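Local coordinates for succinyl-CoA:3-ketoacid coenzyme A transferase subunit B (PDB 3RRL), which catalyses the transfer of coenzyme A from succinyl-CoA to a 3-oxo acid, giving a 3-oxoacyl-CoA and succinate, at residues E3-R8 with Q166-L171; M17-G22 with I93-L98; N44-I49 with E68-V73; M101-N106 with V137-C142; D108-M113 with K152-P157. All coordinates share one frame; numbering follows the deposited sequence.

Contact 1: residues E3-R8 with Q166-L171; sequences EAIIKR and QLITDL
R8 and Q166 converge on a single oxygen, OE2 of E12, which forms a salt bridge with R8 NH2 and accepts a hydrogen bond from Q166 NE2. The two side chains are not bonded to each other: R8 NH1 and Q166 NE2 stay 3.7 Å apart, with the guanidinium and amide planes 77° from each other. R8 NE has its own salt bridge to E185, and Q166 OE1 is bonded to K134, which should fix the rotation of both flat groups. The R8 chain leaves the helix with CG anti to the backbone N and then bends at chi2 (55°), so that it runs at about a right angle to I168, with R8 CG 3.9 Å from I168 CG2. One turn earlier, the I5 side chain lies alongside that of D170, both pointing the same way; I5 CG1 is 3.5 Å from D170 N and 4.0 Å from D170 CB. The helix thus packs on the large sheet: the axis of residues 3-8 passes 9.7 Å from that of strand 166-168, N-to-C directions 143° apart, while I5 and I168 touch I138 of strand 134-138 and R8 touches V173 of strand 172-177.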
# COMPACT_ATOMS: atom_id res chain seq x y z
N GLU B 3 -18.69 -32.14 -15.27
CA GLU B 3 -17.45 -32.84 -15.60
C GLU B 3 -16.82 -32.31 -16.88
O GLU B 3 -15.64 -31.94 -16.89
CB GLU B 3 -17.70 -34.35 -15.69
CG GLU B 3 -16.43 -35.14 -15.98
CD GLU B 3 -16.64 -36.64 -15.91
OE1 GLU B 3 -17.79 -37.09 -15.66
OE2 GLU B 3 -15.65 -37.38 -16.11
N ALA B 4 -17.58 -32.27 -17.97
CA ALA B 4 -17.05 -31.80 -19.24
C ALA B 4 -16.57 -30.35 -19.16
O ALA B 4 -15.62 -29.96 -19.83
CB ALA B 4 -18.08 -31.98 -20.36
N ILE B 5 -17.24 -29.56 -18.32
CA ILE B 5 -16.87 -28.17 -18.13
C ILE B 5 -15.53 -28.06 -17.41
O ILE B 5 -14.62 -27.36 -17.84
CB ILE B 5 -17.92 -27.43 -17.29
CG1 ILE B 5 -19.29 -27.45 -17.99
CG2 ILE B 5 -17.48 -26.02 -17.01
CD1 ILE B 5 -20.42 -26.84 -17.16
N ILE B 6 -15.44 -28.77 -16.29
CA ILE B 6 -14.28 -28.71 -15.42
C ILE B 6 -13.02 -29.21 -16.12
O ILE B 6 -12.01 -28.51 -16.18
CB ILE B 6 -14.53 -29.50 -14.13
CG1 ILE B 6 -15.51 -28.73 -13.25
CG2 ILE B 6 -13.22 -29.76 -13.38
CD1 ILE B 6 -16.20 -29.59 -12.21
N LYS B 7 -13.10 -30.41 -16.67
CA LYS B 7 -11.99 -30.99 -17.40
C LYS B 7 -11.52 -30.14 -18.59
O LYS B 7 -10.33 -30.11 -18.90
CB LYS B 7 -12.32 -32.43 -17.83
CG LYS B 7 -12.38 -33.37 -16.63
CD LYS B 7 -12.46 -34.84 -17.01
CE LYS B 7 -12.44 -35.71 -15.76
NZ LYS B 7 -12.58 -37.16 -16.06
N ARG B 8 -12.44 -29.45 -19.25
CA ARG B 8 -12.06 -28.59 -20.37
C ARG B 8 -11.40 -27.32 -19.83
O ARG B 8 -10.42 -26.83 -20.39
CB ARG B 8 -13.27 -28.25 -21.25
CG ARG B 8 -12.96 -27.27 -22.39
CD ARG B 8 -11.81 -27.76 -23.27
NE ARG B 8 -11.43 -26.77 -24.28
CZ ARG B 8 -10.63 -25.73 -24.03
NH1 ARG B 8 -10.35 -24.87 -25.00
NH2 ARG B 8 -10.11 -25.55 -22.83
N GLN B 166 -12.92 -15.87 -22.48
CA GLN B 166 -13.28 -17.20 -22.94
C GLN B 166 -14.42 -17.76 -22.09
O GLN B 166 -14.44 -17.57 -20.87
CB GLN B 166 -12.06 -18.11 -22.88
CG GLN B 166 -12.33 -19.59 -23.15
CD GLN B 166 -11.09 -20.44 -22.89
OE1 GLN B 166 -10.36 -20.22 -21.92
NE2 GLN B 166 -10.84 -21.40 -23.76
N LEU B 167 -15.36 -18.42 -22.74
CA LEU B 167 -16.50 -18.99 -22.04
C LEU B 167 -16.60 -20.48 -22.34
O LEU B 167 -16.67 -20.90 -23.49
CB LEU B 167 -17.80 -18.28 -22.44
CG LEU B 167 -19.11 -19.00 -22.12
CD1 LEU B 167 -19.32 -19.13 -20.61
CD2 LEU B 167 -20.30 -18.30 -22.78
N ILE B 168 -16.57 -21.28 -21.28
CA ILE B 168 -16.65 -22.73 -21.40
C ILE B 168 -17.94 -23.21 -20.76
O ILE B 168 -18.16 -23.01 -19.56
CB ILE B 168 -15.46 -23.39 -20.69
CG1 ILE B 168 -14.13 -22.87 -21.26
CG2 ILE B 168 -15.54 -24.90 -20.78
CD1 ILE B 168 -12.90 -23.46 -20.58
N THR B 169 -18.82 -23.84 -21.55
CA THR B 169 -20.01 -24.47 -21.00
C THR B 169 -20.02 -25.98 -21.29
O THR B 169 -19.08 -26.52 -21.88
CB THR B 169 -21.31 -23.82 -21.55
OG1 THR B 169 -21.58 -24.30 -22.87
CG2 THR B 169 -21.19 -22.31 -21.56
N ASP B 170 -21.08 -26.67 -20.86
CA ASP B 170 -21.22 -28.10 -21.12
C ASP B 170 -21.47 -28.40 -22.61
O ASP B 170 -21.37 -29.54 -23.06
CB ASP B 170 -22.35 -28.69 -20.27
CG ASP B 170 -23.60 -27.83 -20.29
OD1 ASP B 170 -23.49 -26.62 -19.98
OD2 ASP B 170 -24.69 -28.34 -20.63
N LEU B 171 -21.79 -27.35 -23.36
CA LEU B 171 -22.06 -27.46 -24.79
C LEU B 171 -20.85 -27.06 -25.62
O LEU B 171 -20.41 -27.82 -26.48
CB LEU B 171 -23.29 -26.64 -25.21
CG LEU B 171 -24.61 -27.01 -24.54
CD1 LEU B 171 -25.77 -26.23 -25.17
CD2 LEU B 171 -24.85 -28.50 -24.62

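Contact 2: residues M17-G22 with I93-L98; sequences MYVNLG and IDLAIL
V19, N20 and L21 pair in parallel with L95, A96 and I97, at a strand crossing angle of -16°. Backbone bonds run the length of the pair: Y18 O accepts L95 N at 3.3 Å and, weakly, D94 N; L95 O receives N20 N at 2.8 Å, N20 O receives I97 N at 3.0 Å, and I97 O receives G22 N at 2.9 Å. At the start of the pairing a side chain adds to them. With D94 CG anti to its carbonyl carbon (chi1 -62°), the anti lone pair of D94 OD2 accepts Y18 N at 2.9 Å, nearly straight at 166°; the same oxygen lies at the edge of the Y18 ring. D94 OD1 forms a salt bridge with K133. These are neighbouring parallel strands in the middle of the alpha/beta CoA-transferase sheet. On the face carrying V19, L21, L95 and I97, side chains lie side by side, L21 CD2 meeting I97 CD1 at 3.7 Å, and the selenium of selenomethionine M17 approaches L95 CD2 at 4.1 Å. On the other face N20 and A96 lie against L128 of helix 125-131. N20 ND2 is bonded to Q41 OE1, and its side chain comes within about 4 Å of that of E43, the predicted active-site residue.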
# COMPACT_ATOMS: atom_id res chain seq x y z
N MSE B 17 1.93 -20.56 -14.28
CA MSE B 17 0.89 -19.57 -14.15
C MSE B 17 0.59 -19.25 -12.70
O MSE B 17 0.77 -20.08 -11.81
CB MSE B 17 -0.39 -20.05 -14.81
CG MSE B 17 -0.39 -19.91 -16.30
SE MSE B 17 -2.19 -20.16 -16.96
CE MSE B 17 -1.92 -19.54 -18.79
N TYR B 18 0.13 -18.02 -12.48
CA TYR B 18 -0.47 -17.65 -11.21
C TYR B 18 -1.97 -17.56 -11.47
O TYR B 18 -2.41 -16.84 -12.37
CB TYR B 18 0.09 -16.32 -10.73
CG TYR B 18 1.58 -16.37 -10.43
CD1 TYR B 18 2.04 -16.71 -9.16
CD2 TYR B 18 2.52 -16.06 -11.40
CE1 TYR B 18 3.41 -16.75 -8.86
CE2 TYR B 18 3.88 -16.09 -11.12
CZ TYR B 18 4.32 -16.44 -9.86
OH TYR B 18 5.67 -16.48 -9.59
N VAL B 19 -2.75 -18.30 -10.69
CA VAL B 19 -4.17 -18.49 -10.99
C VAL B 19 -5.05 -18.19 -9.79
O VAL B 19 -4.71 -18.53 -8.66
CB VAL B 19 -4.44 -19.94 -11.46
CG1 VAL B 19 -5.92 -20.15 -11.71
CG2 VAL B 19 -3.63 -20.25 -12.71
N ASN B 20 -6.19 -17.57 -10.06
CA ASN B 20 -7.20 -17.40 -9.03
C ASN B 20 -8.51 -18.09 -9.41
O ASN B 20 -9.09 -17.82 -10.46
CB ASN B 20 -7.47 -15.92 -8.77
CG ASN B 20 -8.49 -15.72 -7.67
OD1 ASN B 20 -9.68 -16.01 -7.85
ND2 ASN B 20 -8.03 -15.24 -6.51
N LEU B 21 -8.96 -18.99 -8.54
CA LEU B 21 -10.17 -19.75 -8.78
C LEU B 21 -11.30 -19.19 -7.94
O LEU B 21 -11.21 -19.17 -6.72
CB LEU B 21 -9.95 -21.22 -8.42
CG LEU B 21 -8.92 -21.98 -9.25
CD1 LEU B 21 -8.78 -23.42 -8.76
CD2 LEU B 21 -9.30 -21.95 -10.72
N GLY B 22 -12.36 -18.73 -8.58
CA GLY B 22 -13.50 -18.21 -7.85
C GLY B 22 -14.23 -19.35 -7.17
O GLY B 22 -14.01 -20.51 -7.49
N ILE B 93 -2.00 -11.43 -11.97
CA ILE B 93 -2.58 -12.78 -12.03
C ILE B 93 -2.82 -13.18 -13.49
O ILE B 93 -3.50 -12.48 -14.22
CB ILE B 93 -3.92 -12.84 -11.26
CG1 ILE B 93 -3.73 -12.41 -9.81
CG2 ILE B 93 -4.53 -14.25 -11.34
CD1 ILE B 93 -2.84 -13.32 -9.02
N ASP B 94 -2.27 -14.32 -13.90
CA ASP B 94 -2.37 -14.74 -15.30
C ASP B 94 -3.78 -15.18 -15.66
O ASP B 94 -4.24 -14.97 -16.77
CB ASP B 94 -1.39 -15.88 -15.59
CG ASP B 94 0.06 -15.48 -15.38
OD1 ASP B 94 0.49 -14.47 -15.98
OD2 ASP B 94 0.75 -16.17 -14.60
N LEU B 95 -4.45 -15.83 -14.72
CA LEU B 95 -5.73 -16.43 -15.02
C LEU B 95 -6.72 -16.36 -13.85
O LEU B 95 -6.41 -16.77 -12.74
CB LEU B 95 -5.49 -17.88 -15.41
CG LEU B 95 -6.69 -18.68 -15.87
CD1 LEU B 95 -7.34 -17.97 -17.03
CD2 LEU B 95 -6.20 -20.06 -16.28
N ALA B 96 -7.92 -15.87 -14.14
CA ALA B 96 -9.00 -15.93 -13.17
C ALA B 96 -10.13 -16.72 -13.80
O ALA B 96 -10.58 -16.41 -14.90
CB ALA B 96 -9.47 -14.54 -12.79
N ILE B 97 -10.56 -17.77 -13.10
CA ILE B 97 -11.67 -18.59 -13.55
C ILE B 97 -12.86 -18.33 -12.65
O ILE B 97 -12.73 -18.32 -11.43
CB ILE B 97 -11.31 -20.07 -13.54
CG1 ILE B 97 -10.03 -20.31 -14.35
CG2 ILE B 97 -12.46 -20.89 -14.12
CD1 ILE B 97 -9.63 -21.76 -14.45
N LEU B 98 -14.01 -18.09 -13.27
CA LEU B 98 -15.20 -17.66 -12.54
C LEU B 98 -16.43 -18.40 -13.02
O LEU B 98 -16.50 -18.85 -14.17
CB LEU B 98 -15.43 -16.15 -12.71
CG LEU B 98 -14.42 -15.14 -12.17
CD1 LEU B 98 -13.49 -14.66 -13.27
CD2 LEU B 98 -15.15 -13.95 -11.57

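Contact 3: residues N44-I49 with E68-V73; sequences NGLLGI and ETITVV
L46 sends CG anti to its backbone N (chi1 156°), whereas I70 tucks CG1 between its backbone N and carbonyl carbon (chi1 57°), and these two choices aim the side chains at each other. They meet tip to tip, L46 CD2 against I70 CD1 at 3.8 Å. The other branch of the leucine, CD1, touches V72 CG1 at 3.8 Å, so the fork of L46 spans residues 70 and 72. I49 adds a looser contact to this cluster, its CG2 lying 4.2 Å from I70 CD1. Backbone pairing takes over further along: I49 and V72 form an antiparallel non-hydrogen-bonded pair, CA to CA 4.9 Å, with side chains that diverge, and V73 N donates to G48 O at 3.0 Å. That bond is nearly straight at hydrogen, although the donor is tilted out of the carbonyl plane. V73 CG2 sits 3.6 Å from G48 CA, covering the glycine where the chain turns its corner at 47 and 48. A G1 beta bulge precedes the corner, with G45 and L46 both facing S42. Around the contact, L46 also touches A76 and F78 of strand 76-78, while I49 packs on F40 and S42 of strand 39-42, its side chain about 9 Å from that of E43, the predicted active-site residue. Between the segments the chemistry is therefore aliphatic, apart from a backbone hydrogen bond and a CA-H...O contact from V72 that share G48 O, which implies that cohesion here depends on branched side chains and on the G48 carbonyl rather than on charge.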
# COMPACT_ATOMS: atom_id res chain seq x y z
N ASN B 44 -7.83 -13.52 0.06
CA ASN B 44 -7.83 -13.16 1.46
C ASN B 44 -6.40 -13.00 1.99
O ASN B 44 -6.18 -12.87 3.20
CB ASN B 44 -8.68 -14.10 2.32
CG ASN B 44 -8.30 -15.56 2.15
OD1 ASN B 44 -8.00 -16.01 1.05
ND2 ASN B 44 -8.34 -16.30 3.25
N GLY B 45 -5.44 -12.98 1.07
CA GLY B 45 -4.06 -12.72 1.45
C GLY B 45 -3.06 -13.85 1.44
O GLY B 45 -2.11 -13.85 2.21
N LEU B 46 -3.29 -14.85 0.61
CA LEU B 46 -2.30 -15.89 0.43
C LEU B 46 -1.93 -16.13 -1.03
O LEU B 46 -2.78 -16.09 -1.92
CB LEU B 46 -2.79 -17.19 1.06
CG LEU B 46 -2.17 -18.46 0.50
CD1 LEU B 46 -0.72 -18.61 0.97
CD2 LEU B 46 -3.03 -19.65 0.93
N LEU B 47 -0.65 -16.38 -1.26
CA LEU B 47 -0.19 -16.88 -2.55
C LEU B 47 0.45 -18.24 -2.30
O LEU B 47 1.31 -18.37 -1.43
CB LEU B 47 0.83 -15.90 -3.15
CG LEU B 47 1.17 -16.07 -4.63
CD1 LEU B 47 -0.08 -16.00 -5.48
CD2 LEU B 47 2.17 -15.00 -5.06
N GLY B 48 0.12 -19.24 -3.11
CA GLY B 48 0.47 -20.63 -2.80
C GLY B 48 -0.50 -21.48 -1.98
O GLY B 48 -0.11 -22.10 -0.99
N ILE B 49 -1.76 -21.49 -2.39
CA ILE B 49 -2.75 -22.42 -1.83
C ILE B 49 -2.33 -23.89 -2.01
O ILE B 49 -1.70 -24.26 -3.01
CB ILE B 49 -4.12 -22.26 -2.52
CG1 ILE B 49 -4.69 -20.87 -2.30
CG2 ILE B 49 -5.12 -23.31 -2.01
CD1 ILE B 49 -6.03 -20.68 -3.01
N GLU B 68 -12.85 -22.23 3.91
CA GLU B 68 -12.45 -23.61 4.16
C GLU B 68 -11.03 -23.68 4.71
O GLU B 68 -10.17 -22.89 4.32
CB GLU B 68 -12.52 -24.43 2.87
CG GLU B 68 -13.87 -24.36 2.18
CD GLU B 68 -13.92 -25.20 0.91
OE1 GLU B 68 -12.87 -25.32 0.24
OE2 GLU B 68 -15.01 -25.73 0.58
N THR B 69 -10.78 -24.62 5.61
CA THR B 69 -9.44 -24.79 6.16
C THR B 69 -8.53 -25.45 5.14
O THR B 69 -8.90 -26.46 4.52
CB THR B 69 -9.45 -25.63 7.45
OG1 THR B 69 -10.06 -26.90 7.19
CG2 THR B 69 -10.22 -24.90 8.54
N ILE B 70 -7.34 -24.88 4.96
CA ILE B 70 -6.40 -25.36 3.94
C ILE B 70 -4.98 -25.44 4.47
O ILE B 70 -4.73 -25.20 5.65
CB ILE B 70 -6.39 -24.43 2.71
CG1 ILE B 70 -6.05 -23.00 3.13
CG2 ILE B 70 -7.73 -24.47 2.00
CD1 ILE B 70 -5.81 -22.05 1.96
N THR B 71 -4.04 -25.77 3.58
CA THR B 71 -2.62 -25.64 3.88
C THR B 71 -1.97 -24.76 2.82
O THR B 71 -2.65 -24.25 1.93
CB THR B 71 -1.91 -26.99 3.92
OG1 THR B 71 -1.93 -27.57 2.61
CG2 THR B 71 -2.59 -27.94 4.92
N VAL B 72 -0.66 -24.58 2.93
CA VAL B 72 0.09 -23.81 1.95
C VAL B 72 1.18 -24.68 1.35
O VAL B 72 1.65 -25.62 1.99
CB VAL B 72 0.74 -22.56 2.59
CG1 VAL B 72 -0.32 -21.64 3.15
CG2 VAL B 72 1.71 -22.95 3.68
N VAL B 73 1.58 -24.38 0.12
CA VAL B 73 2.73 -25.03 -0.51
C VAL B 73 4.03 -24.36 -0.07
O VAL B 73 4.03 -23.28 0.51
CB VAL B 73 2.63 -25.03 -2.06
CG1 VAL B 73 1.49 -25.93 -2.52
CG2 VAL B 73 2.46 -23.62 -2.60

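Contact 4: residues M101-N106 with V137-C142; sequences MEVSQN and VIMEHC
V103 makes the apolar part of this contact, and its CG2 methyl does the touching. It meets V137 CG1 at 3.9 Å, the two valines sliding past each other in opposite directions, and it meets the selenium of selenomethionine M139 at 4.0 Å. M139 is extended through chi1 and chi2, then bends at chi3 (71°), a shape that brings both SE and CE against the same methyl as it crosses V103 obliquely. A second kind of contact is between side chain and backbone: M139 SE lies 4.1 Å from M101 C and 4.1 Å from E102 N, next to the classic beta bulge in which M101 and E102 both face A110. Hydrogen bonds do not join the two segments. Within its own segment, S104 OG accepts N106 N at 3.3 Å in an ST turn, and H141 is bonded outside the contact to T169 and T199. The V103 and V137 CA atoms are 8.4 Å apart, and only side chains bridge them. Strand 102-104 of the four-stranded sheet accordingly packs on strand 134-138 of the large sheet; L167 of strand 166-168 touches V103, V137 and M139, and L109 of strand 109-114 reaches V137.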
# COMPACT_ATOMS: atom_id res chain seq x y z
N MSE B 101 -23.94 -16.49 -13.80
CA MSE B 101 -25.36 -16.69 -14.06
C MSE B 101 -25.75 -16.39 -15.51
O MSE B 101 -26.61 -17.06 -16.09
CB MSE B 101 -26.20 -15.93 -13.05
CG MSE B 101 -25.90 -16.41 -11.63
SE MSE B 101 -26.73 -15.30 -10.28
CE MSE B 101 -25.83 -13.63 -10.66
N GLU B 102 -25.14 -15.36 -16.08
CA GLU B 102 -25.33 -15.02 -17.48
C GLU B 102 -24.04 -14.49 -18.08
O GLU B 102 -23.24 -13.88 -17.40
CB GLU B 102 -26.39 -13.93 -17.64
CG GLU B 102 -27.83 -14.36 -17.50
CD GLU B 102 -28.76 -13.18 -17.50
OE1 GLU B 102 -28.27 -12.04 -17.45
OE2 GLU B 102 -29.98 -13.36 -17.55
N VAL B 103 -23.84 -14.72 -19.37
CA VAL B 103 -22.80 -14.07 -20.12
C VAL B 103 -23.43 -13.52 -21.38
O VAL B 103 -24.15 -14.21 -22.06
CB VAL B 103 -21.67 -15.01 -20.49
CG1 VAL B 103 -20.63 -14.27 -21.29
CG2 VAL B 103 -21.07 -15.62 -19.26
N SER B 104 -23.16 -12.26 -21.69
CA SER B 104 -23.68 -11.63 -22.89
C SER B 104 -22.72 -11.76 -24.07
O SER B 104 -21.56 -12.05 -23.89
CB SER B 104 -24.01 -10.17 -22.62
OG SER B 104 -22.92 -9.35 -22.94
N GLN B 105 -23.22 -11.55 -25.27
CA GLN B 105 -22.43 -11.69 -26.49
C GLN B 105 -21.29 -10.69 -26.57
O GLN B 105 -20.32 -10.90 -27.26
CB GLN B 105 -23.31 -11.62 -27.74
CG GLN B 105 -23.63 -10.24 -28.21
CD GLN B 105 -24.72 -10.23 -29.26
OE1 GLN B 105 -25.52 -11.14 -29.36
NE2 GLN B 105 -24.74 -9.18 -30.05
N ASN B 106 -21.45 -9.60 -25.84
CA ASN B 106 -20.47 -8.55 -25.79
C ASN B 106 -19.36 -8.85 -24.79
O ASN B 106 -18.44 -8.08 -24.64
CB ASN B 106 -21.13 -7.22 -25.46
CG ASN B 106 -20.14 -6.17 -25.02
OD1 ASN B 106 -19.14 -5.92 -25.68
ND2 ASN B 106 -20.42 -5.54 -23.88
N VAL B 137 -14.81 -17.69 -17.93
CA VAL B 137 -16.04 -18.03 -17.23
C VAL B 137 -16.43 -19.46 -17.58
O VAL B 137 -16.44 -19.84 -18.76
CB VAL B 137 -17.20 -17.09 -17.60
CG1 VAL B 137 -18.51 -17.61 -17.01
CG2 VAL B 137 -16.93 -15.68 -17.11
N ILE B 138 -16.75 -20.26 -16.57
CA ILE B 138 -17.22 -21.62 -16.78
C ILE B 138 -18.58 -21.78 -16.12
O ILE B 138 -18.77 -21.44 -14.95
CB ILE B 138 -16.22 -22.68 -16.27
CG1 ILE B 138 -16.19 -22.71 -14.74
CG2 ILE B 138 -14.85 -22.43 -16.88
CD1 ILE B 138 -15.34 -23.85 -14.17
N MSE B 139 -19.53 -22.28 -16.90
CA MSE B 139 -20.93 -22.14 -16.56
C MSE B 139 -21.76 -23.22 -17.23
O MSE B 139 -21.47 -23.61 -18.36
CB MSE B 139 -21.37 -20.79 -17.07
CG MSE B 139 -22.76 -20.37 -16.74
SE MSE B 139 -22.98 -18.60 -17.49
CE MSE B 139 -23.02 -19.07 -19.38
N GLU B 140 -22.83 -23.66 -16.57
CA GLU B 140 -23.80 -24.51 -17.24
C GLU B 140 -24.53 -23.66 -18.28
O GLU B 140 -24.87 -22.50 -18.01
CB GLU B 140 -24.78 -25.14 -16.24
CG GLU B 140 -24.19 -26.34 -15.50
CD GLU B 140 -24.98 -26.71 -14.26
OE1 GLU B 140 -26.12 -27.21 -14.40
OE2 GLU B 140 -24.46 -26.51 -13.15
N HIS B 141 -24.74 -24.23 -19.46
CA HIS B 141 -25.20 -23.46 -20.62
C HIS B 141 -26.64 -22.95 -20.48
O HIS B 141 -26.96 -21.86 -20.94
CB HIS B 141 -25.05 -24.29 -21.91
CG HIS B 141 -25.03 -23.46 -23.16
ND1 HIS B 141 -23.88 -23.22 -23.87
CD2 HIS B 141 -26.03 -22.82 -23.82
CE1 HIS B 141 -24.16 -22.46 -24.92
NE2 HIS B 141 -25.46 -22.21 -24.91
N CYS B 142 -27.49 -23.74 -19.84
CA CYS B 142 -28.89 -23.37 -19.65
C CYS B 142 -29.24 -23.42 -18.17
O CYS B 142 -28.63 -24.18 -17.41
CB CYS B 142 -29.82 -24.31 -20.43
SG CYS B 142 -29.57 -24.36 -22.24

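Contact 5: residues D108-M113 with K152-P157; sequences DLANWM and KECSLP
P157 is held between three residues of the 108-113 segment. Its carbonyl O lies 3.3 Å from A110 CB, its ring carbon CG lies 3.7 Å from M113 CG, and its CB lies 4.0 Å from W112 CZ2, with the proline at about a right angle to both the indole and the selenomethionine chain. M113 O is 3.4 Å from P157 CD. Beside the proline, L156 CB rests on A110 CB at 3.8 Å. Farther along, the sulfur of C154 sits over the chain at D108, its SG 4.1 Å from D108 CB. The next shell explains how these groups are placed. The CB of M113 lies 3.5 Å above the W112 ring plane, offset toward the rim, and chi1 of W112 (69°) turns the ring toward the proline. W112 NE1 is bonded to L158 O, the residue after the proline, while N111 OD1 is bonded to T159 OG1 and D108 OD1 to G162 N. From the adjoining strand, E102 grips the loop with both carboxylate oxygens, OE1 taking L156 N and OE2 paired with S155 OG. No hydrogen bond crosses directly between the two segments, so the chemistry implies van der Waals packing of aliphatic and ring carbons, with two carbonyl oxygens against carbons, while bonds to residues outside the pair set the position of the loop.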
# COMPACT_ATOMS: atom_id res chain seq x y z
N ASP B 108 -20.05 -9.38 -21.50
CA ASP B 108 -20.55 -8.97 -20.21
C ASP B 108 -20.78 -10.17 -19.30
O ASP B 108 -21.12 -11.24 -19.77
CB ASP B 108 -21.86 -8.23 -20.36
CG ASP B 108 -21.73 -7.00 -21.21
OD1 ASP B 108 -20.60 -6.63 -21.54
OD2 ASP B 108 -22.77 -6.41 -21.55
N LEU B 109 -20.56 -10.00 -18.01
CA LEU B 109 -20.77 -11.06 -17.04
C LEU B 109 -21.65 -10.67 -15.87
O LEU B 109 -21.49 -9.62 -15.28
CB LEU B 109 -19.43 -11.60 -16.52
CG LEU B 109 -19.49 -12.46 -15.26
CD1 LEU B 109 -20.02 -13.85 -15.54
CD2 LEU B 109 -18.18 -12.53 -14.57
N ALA B 110 -22.61 -11.53 -15.53
CA ALA B 110 -23.40 -11.31 -14.34
C ALA B 110 -23.24 -12.51 -13.42
O ALA B 110 -23.68 -13.59 -13.74
CB ALA B 110 -24.85 -11.12 -14.70
N ASN B 111 -22.59 -12.31 -12.28
CA ASN B 111 -22.45 -13.39 -11.31
C ASN B 111 -22.62 -13.05 -9.83
O ASN B 111 -22.36 -13.89 -8.99
CB ASN B 111 -21.18 -14.20 -11.55
CG ASN B 111 -19.95 -13.55 -10.96
OD1 ASN B 111 -19.94 -12.39 -10.63
ND2 ASN B 111 -18.90 -14.33 -10.84
N TRP B 112 -23.03 -11.84 -9.50
CA TRP B 112 -23.15 -11.50 -8.09
C TRP B 112 -24.54 -11.28 -7.52
O TRP B 112 -24.73 -11.36 -6.32
CB TRP B 112 -22.29 -10.29 -7.77
CG TRP B 112 -22.77 -9.03 -8.36
CD1 TRP B 112 -22.64 -8.64 -9.64
CD2 TRP B 112 -23.45 -7.98 -7.69
NE1 TRP B 112 -23.20 -7.42 -9.82
CE2 TRP B 112 -23.70 -6.98 -8.63
CE3 TRP B 112 -23.87 -7.79 -6.38
CZ2 TRP B 112 -24.35 -5.81 -8.30
CZ3 TRP B 112 -24.52 -6.63 -6.06
CH2 TRP B 112 -24.75 -5.66 -7.02
N MSE B 113 -25.51 -10.97 -8.36
CA MSE B 113 -26.82 -10.66 -7.84
C MSE B 113 -28.02 -11.09 -8.67
O MSE B 113 -28.04 -10.94 -9.88
CB MSE B 113 -26.88 -9.15 -7.62
CG MSE B 113 -28.24 -8.58 -7.45
SE MSE B 113 -28.13 -6.69 -7.09
CE MSE B 113 -28.32 -6.77 -5.17
N LYS B 152 -27.94 -12.24 -25.61
CA LYS B 152 -27.60 -11.05 -26.38
C LYS B 152 -27.23 -9.92 -25.42
O LYS B 152 -26.21 -9.24 -25.61
CB LYS B 152 -28.77 -10.63 -27.27
N GLU B 153 -28.05 -9.73 -24.40
CA GLU B 153 -27.75 -8.81 -23.31
C GLU B 153 -28.09 -9.50 -21.99
O GLU B 153 -29.05 -10.26 -21.92
CB GLU B 153 -28.52 -7.50 -23.46
N CYS B 154 -27.31 -9.24 -20.95
CA CYS B 154 -27.63 -9.79 -19.64
C CYS B 154 -28.92 -9.17 -19.12
O CYS B 154 -29.20 -8.00 -19.40
CB CYS B 154 -26.48 -9.55 -18.66
SG CYS B 154 -24.97 -10.47 -19.05
N SER B 155 -29.74 -9.98 -18.45
CA SER B 155 -30.88 -9.45 -17.72
C SER B 155 -30.55 -9.16 -16.25
O SER B 155 -31.26 -8.41 -15.59
CB SER B 155 -32.06 -10.44 -17.80
OG SER B 155 -31.76 -11.67 -17.14
N LEU B 156 -29.47 -9.76 -15.75
CA LEU B 156 -29.05 -9.59 -14.36
C LEU B 156 -28.01 -8.49 -14.19
O LEU B 156 -27.29 -8.17 -15.14
CB LEU B 156 -28.55 -10.91 -13.77
CG LEU B 156 -29.50 -12.10 -13.86
CD1 LEU B 156 -28.78 -13.37 -13.43
CD2 LEU B 156 -30.75 -11.88 -13.02
N PRO B 157 -27.90 -7.92 -12.98
CA PRO B 157 -26.90 -6.88 -12.73
C PRO B 157 -25.51 -7.38 -13.12
O PRO B 157 -25.14 -8.51 -12.78
CB PRO B 157 -26.98 -6.68 -11.21
CG PRO B 157 -28.40 -7.06 -10.87
CD PRO B 157 -28.72 -8.21 -11.78

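In the fold
Contact 1 encloses the other four along the chain; contact 3 is nested inside contact 2, which closes before contacts 4 and 5 open with alternating segments. Contacts 1, 2, 3 and 4 all reach the large mixed sheet, whereas strands 102-104 and 109-114 tie contacts 4 and 5 to the four-stranded sheet. L98 O and I138 N, a probable hydrogen bond at 2.8 Å, join strands 95-98 and 134-138, and beyond the latter H141 meets contact 1. Contacts 4 and 5, centres 9 Å apart, link the small sheet and its loop to the large one. Contact 3 lies across the chain's centre, about 28 and 30 Å from them between centres. Contact 2, mid-sheet, comes closest to predicted active-site E43, with contact 3 next.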